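Long-range contact in conserved hypothetical protein (Sulfolobus solfataricus, PDB 2FNA), which binds ADP and magnesium and, as an archaeal AAA+ ATPase, probably hydrolyses ATP to drive a process not yet identified: residues A[145-150]-A[177-182]. Sequence-based numbering, arbitrary orientation.
Sequences EAQELV and GSEMGL
Three flat groups join 145-150 to 177-182: the carboxylates of Glu145 and Glu179 and, between them, the amide of Gln147. Ser178 meets Glu145 on the syn sides, its backbone N lying 3.0 Å from Glu145 OE1 and its OG 2.6 Å from Glu145 OE2, both tilted from the carboxylate plane. Gln147 NE2 reaches Glu145 OE1 nearly head-on at 2.6 Å. It also donates to Glu179 OE1 at 2.8 Å, in the amide's own plane but on the anti side of that carboxylate and 29° out of its plane, the two planes being 70° apart. Obliquely above the amide, Gly177 CA comes within 3.4 Å of Gln147 OE1. The first torsion of Gln147 (chi1 82°) and its bend at chi2 lay CG against Leu182 CD2, 3.7 Å away, while the amide folds back toward Glu145. Lys43 of the probable P-loop is hydrogen-bonded to Ser178 OG, consistent with a Walker B glutamate at Glu145 and a sensor 1 position at Ser178. With an alanine in place of Glu145, Ser178 N and one NE2 hydrogen would probably lose their acceptor, OG would lose one partner, and Glu179 alone would hold the amide. Two donors on OE1 and one on OE2 thus fix the Glu145 carboxylate's orientation, about 4 Å from magnesium.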
loop_
_atom_site.group_PDB
_atom_site.type_symbol
_atom_site.label_atom_id
_atom_site.label_comp_id
_atom_site.label_asym_id
_atom_site.label_seq_id
_atom_site.Cartn_x
_atom_site.Cartn_y
_atom_site.Cartn_z
ATOM N N GLU A 145 -3.059 3.267 0.141
ATOM C CA GLU A 145 -2.803 2.955 -1.278
ATOM C C GLU A 145 -3.212 4.119 -2.201
ATOM O O GLU A 145 -3.959 3.947 -3.155
ATOM C CB GLU A 145 -3.421 1.616 -1.706
ATOM C CG GLU A 145 -2.860 0.384 -0.933
ATOM C CD GLU A 145 -1.413 0.066 -1.217
ATOM O OE1 GLU A 145 -0.870 0.443 -2.286
ATOM O OE2 GLU A 145 -0.776 -0.574 -0.350
ATOM N N ALA A 146 -2.684 5.297 -1.894
ATOM C CA ALA A 146 -3.049 6.535 -2.557
ATOM C C ALA A 146 -2.759 6.547 -4.047
ATOM O O ALA A 146 -3.463 7.229 -4.782
ATOM C CB ALA A 146 -2.341 7.725 -1.876
ATOM N N GLN A 147 -1.721 5.812 -4.486
ATOM C CA GLN A 147 -1.394 5.691 -5.904
ATOM C C GLN A 147 -2.579 5.147 -6.767
ATOM O O GLN A 147 -2.595 5.334 -7.954
ATOM C CB GLN A 147 -0.105 4.869 -6.142
ATOM C CG GLN A 147 -0.222 3.322 -6.146
ATOM C CD GLN A 147 -0.412 2.713 -4.765
ATOM O OE1 GLN A 147 -0.521 3.416 -3.764
ATOM N NE2 GLN A 147 -0.440 1.415 -4.711
ATOM N N GLU A 148 -3.551 4.473 -6.145
ATOM C CA GLU A 148 -4.781 4.069 -6.810
ATOM C C GLU A 148 -5.555 5.259 -7.424
ATOM O O GLU A 148 -6.309 5.097 -8.366
ATOM C CB GLU A 148 -5.691 3.339 -5.805
ATOM C CG GLU A 148 -5.199 1.940 -5.413
ATOM C CD GLU A 148 -5.262 0.916 -6.553
ATOM O OE1 GLU A 148 -6.188 0.977 -7.397
ATOM O OE2 GLU A 148 -4.368 0.045 -6.601
ATOM N N LEU A 149 -5.389 6.438 -6.847
ATOM C CA LEU A 149 -6.045 7.676 -7.308
ATOM C C LEU A 149 -5.577 8.147 -8.663
ATOM O O LEU A 149 -6.188 9.021 -9.275
ATOM C CB LEU A 149 -5.816 8.777 -6.287
ATOM C CG LEU A 149 -6.461 8.568 -4.915
ATOM C CD1 LEU A 149 -6.026 9.673 -3.984
ATOM C CD2 LEU A 149 -7.968 8.564 -5.009
ATOM N N VAL A 150 -4.486 7.578 -9.146
ATOM C CA VAL A 150 -4.101 7.750 -10.537
ATOM C C VAL A 150 -5.253 7.361 -11.475
ATOM O O VAL A 150 -5.464 7.961 -12.543
ATOM C CB VAL A 150 -2.910 6.825 -10.892
ATOM C CG1 VAL A 150 -2.697 6.800 -12.369
ATOM C CG2 VAL A 150 -1.640 7.281 -10.201
ATOM N N GLY A 177 1.764 3.657 0.015
ATOM C CA GLY A 177 1.763 3.005 -1.283
ATOM C C GLY A 177 2.667 1.823 -1.389
ATOM O O GLY A 177 3.859 1.905 -1.067
ATOM N N SER A 178 2.122 0.727 -1.899
ATOM C CA SER A 178 2.896 -0.478 -2.126
ATOM C C SER A 178 3.712 -0.405 -3.401
ATOM O O SER A 178 4.570 -1.239 -3.606
ATOM C CB SER A 178 1.980 -1.708 -2.188
ATOM O OG SER A 178 1.411 -1.948 -0.901
ATOM N N GLU A 179 3.400 0.568 -4.269
ATOM C CA GLU A 179 4.020 0.735 -5.577
ATOM C C GLU A 179 4.695 2.112 -5.498
ATOM O O GLU A 179 4.095 3.137 -5.823
ATOM C CB GLU A 179 2.952 0.717 -6.690
ATOM C CG GLU A 179 2.197 -0.619 -6.849
ATOM C CD GLU A 179 0.866 -0.485 -7.624
ATOM O OE1 GLU A 179 0.040 0.422 -7.308
ATOM O OE2 GLU A 179 0.614 -1.321 -8.529
HETATM N N MSE A 180 5.936 2.130 -5.045
HETATM C CA MSE A 180 6.593 3.384 -4.659
HETATM C C MSE A 180 6.670 4.397 -5.793
HETATM O O MSE A 180 6.312 5.537 -5.617
HETATM C CB MSE A 180 7.998 3.112 -4.158
HETATM C CG MSE A 180 8.636 4.296 -3.413
HETATM SE SE MSE A 180 10.492 3.815 -2.977
HETATM C CE MSE A 180 10.997 2.516 -4.398
ATOM N N GLY A 181 7.155 3.967 -6.945
ATOM C CA GLY A 181 7.326 4.857 -8.077
ATOM C C GLY A 181 5.997 5.442 -8.510
ATOM O O GLY A 181 5.942 6.608 -8.865
ATOM N N LEU A 182 4.933 4.635 -8.501
ATOM C CA LEU A 182 3.625 5.097 -8.944
ATOM C C LEU A 182 3.071 6.131 -7.982
ATOM O O LEU A 182 2.441 7.086 -8.415
ATOM C CB LEU A 182 2.634 3.927 -9.150
ATOM C CG LEU A 182 1.316 4.311 -9.852
ATOM C CD1 LEU A 182 1.590 4.701 -11.310
ATOM C CD2 LEU A 182 0.266 3.188 -9.795
HETATM O O HOH W 1 -2.131 1.019 -8.843
#